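Local coordinates for protein NAD-dependent formate dehydrogenase gamma subunit (Cupriavidus necator, PDB 6VW7) that binds a [2Fe-2S] cluster in a thioredoxin-like domain and works with the beta subunit in a cytosolic NAD-dependent formate dehydrogenase, at residues A14-I17 with A18-A22; H65-I68 with T69-H73. All coordinates share one frame; numbering follows the deposited sequence.

Contacts 1 and 2 are both local, i to i+4 contacts, set at the two ends of the four-helix region that precedes the thioredoxin-like sheet. They do not touch: their centres lie 20 Å apart and their nearest atoms about 10 Å apart. Helix 31-42 is their common neighbour, packing against Ile17 and Ile20 in one and Val67 and Ile68 in the other. Both are partly buried. Contact 1 is regular helix throughout; Ile17, Ile20 and Val21 are buried, while Thr15, Arg16 and Ala19 lie on the exposed side. Contact 2 closes a helix; its bonds weaken toward the end, a threonine hydroxyl joins in, and Phe70 and Tyr71 meet the beta subunit.

Contact 1. Residues A14-I17 with A18-A22; sequences ATRI and AAIVA
Four consecutive i to i+4 backbone hydrogen bonds bind 14-17 to 18-22 as one uninterrupted helix: Ala18 N to Ala14 O, Ala19 N to Thr15 O, Ile20 N to Arg16 O and Val21 N to Ile17 O. The third is the shortest and straightest, with Ile20 N 2.8 Å from Arg16 O and an N-H...O angle of 166°. Its acceptor is also packed from the side by the donor's own side chain. With chi1 at -74°, Ile20 places CG1 next to its backbone N, and CG1 therefore comes back to within 3.3 Å of Arg16 O. CD1, on the extended end of the side chain, meets the Arg16 guanidinium at its edge, near the guanidinium plane, where NH2 is 4.2 Å from Ile20 CD1. Val21 does much the same one residue on: CG1 stands opposite the backbone N (chi1 170°), which brings CG2 beside that N and 3.2 Å from Ile17 O. The apolar side chains approach more loosely: Ile17 CG2 lies 4.4 Å from Val21 CG2. The methyls of Ala18 and Ala19 rest on the carbonyl oxygens of Thr15 and Arg16. At the start of the helix, Asp13 OD1 accepts a hydrogen bond from Arg16 N. Ile17, Ile20 and Val21 form a buried stripe of helix 14-24 within the N-terminal helical region: Ile17 packs on Ile38 and Ile20 on Glu37 and Thr41 of helix 31-42, while Val21 reaches Ile53 and Ala56 of helix 50-57.

Contact 2. Residues H65-I68 with T69-H73; sequences HGVI and TFYHH
The contact between 65-68 and 69-73 is a helix C-terminus, the end of helix 61-70, which is the last of the N-terminal helical region. His65 O takes two hydrogen bonds from Thr69, one from the backbone N at 2.9 Å. The other comes from the hydroxyl OG1, 3.1 Å from His65 O, and the two donors approach from opposite faces of the carbonyl plane. Thr69 can make it because chi1 of -69° folds OG1 back beside its own N, over the preceding turn. The same hydroxyl lies over a face of the His65 imidazole, off toward its rim, but this placement is doubtful because His65 is deposited in two conformers. The N-H of Phe70 is shared: Gly66 O is its main acceptor, 2.9 Å from Phe70 N, and Val67 O a weak, strongly bent second one. Val67 O also receives a weak bond from Tyr71 N at 3.3 Å, as the chain leaves helical conformation at Tyr71 (psi 118°) and runs on as a loop toward the sheet of the thioredoxin-like [2Fe-2S] domain. This helix end is part of the interface with the beta subunit, where the Tyr71 hydroxyl bonds to Arg285 O and Ser281 OG of that chain. The Tyr71 ring comes back alongside the last turn, presenting its edge to Val67 O, with Tyr71 CD2 3.3 Å from that oxygen. Val67 CG1 lies beside the same ring edge, 3.9 Å from Tyr71 CE2. One face of the Tyr71 ring receives the edge of Phe70, whose CD2 sits above the ring centre at a height of 3.6 Å. Val67 and Ile68 pack inward on Leu35 of helix 31-42, while Phe70 and Tyr71 pack on Gly287 of the beta subunit.

Contact 1. Residues A14-I17 with A18-A22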
loop_
_atom_site.group_PDB
_atom_site.type_symbol
_atom_site.label_atom_id
_atom_site.label_comp_id
_atom_site.label_asym_id
_atom_site.label_seq_id
_atom_site.Cartn_x
_atom_site.Cartn_y
_atom_site.Cartn_z
ATOM N N ALA A 14 -8.623 9.000 -32.431
ATOM C CA ALA A 14 -10.052 9.075 -32.152
ATOM C C ALA A 14 -10.753 7.759 -32.462
ATOM O O ALA A 14 -11.633 7.336 -31.707
ATOM C CB ALA A 14 -10.680 10.223 -32.946
ATOM N N THR A 15 -10.383 7.091 -33.569
ATOM C CA THR A 15 -11.041 5.828 -33.905
ATOM C C THR A 15 -10.760 4.760 -32.854
ATOM O O THR A 15 -11.665 4.029 -32.442
ATOM C CB THR A 15 -10.608 5.330 -35.296
ATOM O OG1 THR A 15 -10.759 6.370 -36.269
ATOM C CG2 THR A 15 -11.463 4.158 -35.731
ATOM N N ARG A 16 -9.508 4.650 -32.409
ATOM C CA ARG A 16 -9.199 3.678 -31.368
ATOM C C ARG A 16 -9.922 4.011 -30.065
ATOM O O ARG A 16 -10.345 3.099 -29.345
ATOM C CB ARG A 16 -7.682 3.592 -31.152
ATOM C CG ARG A 16 -6.952 2.855 -32.302
ATOM C CD ARG A 16 -5.944 1.809 -31.785
ATOM N NE ARG A 16 -6.162 1.498 -30.366
ATOM C CZ ARG A 16 -5.440 0.620 -29.671
ATOM N NH1 ARG A 16 -4.451 -0.048 -30.260
ATOM N NH2 ARG A 16 -5.719 0.402 -28.394
ATOM N N ILE A 17 -10.093 5.303 -29.758
ATOM C CA ILE A 17 -10.825 5.685 -28.545
ATOM C C ILE A 17 -12.263 5.175 -28.599
ATOM O O ILE A 17 -12.790 4.659 -27.604
ATOM C CB ILE A 17 -10.779 7.210 -28.340
ATOM C CG1 ILE A 17 -9.379 7.653 -27.914
ATOM C CG2 ILE A 17 -11.806 7.651 -27.278
ATOM C CD1 ILE A 17 -9.184 9.182 -27.930
ATOM N N ALA A 18 -12.912 5.291 -29.766
ATOM C CA ALA A 18 -14.279 4.796 -29.898
ATOM C C ALA A 18 -14.344 3.288 -29.672
ATOM O O ALA A 18 -15.295 2.780 -29.067
ATOM C CB ALA A 18 -14.832 5.159 -31.279
ATOM N N ALA A 19 -13.346 2.553 -30.164
ATOM C CA ALA A 19 -13.318 1.106 -29.958
ATOM C C ALA A 19 -13.056 0.760 -28.500
ATOM O O ALA A 19 -13.639 -0.192 -27.966
ATOM C CB ALA A 19 -12.248 0.466 -30.841
ATOM N N ILE A 20 -12.122 1.470 -27.872
ATOM C CA ILE A 20 -11.846 1.257 -26.455
ATOM C C ILE A 20 -13.128 1.397 -25.639
ATOM O O ILE A 20 -13.432 0.572 -24.760
ATOM C CB ILE A 20 -10.768 2.244 -25.969
ATOM C CG1 ILE A 20 -9.369 1.846 -26.469
ATOM C CG2 ILE A 20 -10.822 2.397 -24.446
ATOM C CD1 ILE A 20 -8.340 2.967 -26.286
ATOM N N VAL A 21 -13.898 2.445 -25.930
ATOM C CA VAL A 21 -15.155 2.690 -25.222
ATOM C C VAL A 21 -16.150 1.577 -25.522
ATOM O O VAL A 21 -16.808 1.047 -24.618
ATOM C CB VAL A 21 -15.708 4.070 -25.624
ATOM C CG1 VAL A 21 -17.118 4.268 -25.121
ATOM C CG2 VAL A 21 -14.775 5.195 -25.165
ATOM N N ALA A 22 -16.259 1.193 -26.806
ATOM C CA ALA A 22 -17.253 0.205 -27.219
ATOM C C ALA A 22 -16.982 -1.168 -26.613
ATOM O O ALA A 22 -17.927 -1.919 -26.337
ATOM C CB ALA A 22 -17.298 0.101 -28.748
#

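Contact 2. Residues H65-I68 with T69-H73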
loop_
_atom_site.group_PDB
_atom_site.type_symbol
_atom_site.label_atom_id
_atom_site.label_comp_id
_atom_site.label_asym_id
_atom_site.label_seq_id
_atom_site.Cartn_x
_atom_site.Cartn_y
_atom_site.Cartn_z
ATOM N N HIS A 65 -16.677 14.728 -17.606
ATOM C CA HIS A 65 -15.626 15.710 -17.371
ATOM C C HIS A 65 -15.353 15.884 -15.876
ATOM O O HIS A 65 -14.197 16.066 -15.467
ATOM C CB HIS A 65 -15.997 17.043 -18.026
ATOM C CG HIS A 65 -14.981 18.118 -17.812
ATOM N ND1 HIS A 65 -15.157 19.138 -16.901
ATOM C CD2 HIS A 65 -13.768 18.325 -18.380
ATOM C CE1 HIS A 65 -14.101 19.931 -16.922
ATOM N NE2 HIS A 65 -13.243 19.460 -17.810
ATOM N N GLY A 66 -16.389 15.800 -15.042
ATOM C CA GLY A 66 -16.178 15.944 -13.607
ATOM C C GLY A 66 -15.358 14.806 -13.023
ATOM O O GLY A 66 -14.560 15.008 -12.102
ATOM N N VAL A 67 -15.539 13.594 -13.551
ATOM C CA VAL A 67 -14.713 12.470 -13.114
ATOM C C VAL A 67 -13.261 12.682 -13.532
ATOM O O VAL A 67 -12.339 12.531 -12.723
ATOM C CB VAL A 67 -15.289 11.152 -13.665
ATOM C CG1 VAL A 67 -14.293 9.976 -13.496
ATOM C CG2 VAL A 67 -16.643 10.855 -12.990
ATOM N N ILE A 68 -13.040 13.061 -14.797
ATOM C CA ILE A 68 -11.682 13.303 -15.278
ATOM C C ILE A 68 -10.995 14.350 -14.416
ATOM O O ILE A 68 -9.828 14.196 -14.030
ATOM C CB ILE A 68 -11.707 13.725 -16.761
ATOM C CG1 ILE A 68 -12.218 12.586 -17.645
ATOM C CG2 ILE A 68 -10.325 14.152 -17.210
ATOM C CD1 ILE A 68 -12.601 13.039 -19.069
ATOM N N THR A 69 -11.720 15.422 -14.079
ATOM C CA THR A 69 -11.161 16.506 -13.283
ATOM C C THR A 69 -10.916 16.096 -11.832
ATOM O O THR A 69 -9.953 16.564 -11.212
ATOM C CB THR A 69 -12.103 17.715 -13.353
ATOM O OG1 THR A 69 -12.073 18.252 -14.682
ATOM C CG2 THR A 69 -11.695 18.792 -12.374
ATOM N N PHE A 70 -11.756 15.221 -11.281
ATOM C CA PHE A 70 -11.637 14.856 -9.870
ATOM C C PHE A 70 -10.350 14.085 -9.591
ATOM O O PHE A 70 -9.698 14.299 -8.564
ATOM C CB PHE A 70 -12.861 14.027 -9.451
ATOM C CG PHE A 70 -12.866 13.620 -7.981
ATOM C CD1 PHE A 70 -13.440 14.448 -7.026
ATOM C CD2 PHE A 70 -12.321 12.406 -7.574
ATOM C CE1 PHE A 70 -13.448 14.082 -5.678
ATOM C CE2 PHE A 70 -12.331 12.026 -6.235
ATOM C CZ PHE A 70 -12.902 12.880 -5.278
ATOM N N TYR A 71 -9.970 13.175 -10.480
ATOM C CA TYR A 71 -8.913 12.216 -10.188
ATOM C C TYR A 71 -7.586 12.731 -10.731
ATOM O O TYR A 71 -7.425 12.881 -11.947
ATOM C CB TYR A 71 -9.254 10.845 -10.776
ATOM C CG TYR A 71 -10.398 10.127 -10.072
ATOM C CD1 TYR A 71 -10.205 9.452 -8.859
ATOM C CD2 TYR A 71 -11.669 10.114 -10.629
ATOM C CE1 TYR A 71 -11.280 8.781 -8.218
ATOM C CE2 TYR A 71 -12.731 9.459 -10.011
ATOM C CZ TYR A 71 -12.536 8.810 -8.797
ATOM O OH TYR A 71 -13.601 8.166 -8.220
ATOM N N HIS A 72 -6.626 12.951 -9.827
ATOM C CA HIS A 72 -5.333 13.524 -10.184
ATOM C C HIS A 72 -4.544 12.648 -11.149
ATOM O O HIS A 72 -3.663 13.152 -11.850
ATOM C CB HIS A 72 -4.507 13.760 -8.913
ATOM C CG HIS A 72 -5.113 14.757 -7.969
ATOM N ND1 HIS A 72 -5.245 14.516 -6.616
ATOM C CD2 HIS A 72 -5.605 16.000 -8.178
ATOM C CE1 HIS A 72 -5.803 15.565 -6.036
ATOM N NE2 HIS A 72 -6.027 16.481 -6.960
ATOM N N HIS A 73 -4.809 11.344 -11.172
ATOM C CA HIS A 73 -4.046 10.489 -12.069
ATOM C C HIS A 73 -4.288 10.847 -13.533
ATOM O O HIS A 73 -3.369 10.737 -14.350
ATOM C CB HIS A 73 -4.377 9.016 -11.806
ATOM C CG HIS A 73 -3.702 8.065 -12.743
ATOM N ND1 HIS A 73 -2.395 7.660 -12.581
ATOM C CD2 HIS A 73 -4.155 7.438 -13.855
ATOM C CE1 HIS A 73 -2.065 6.834 -13.563
ATOM N NE2 HIS A 73 -3.118 6.676 -14.341
#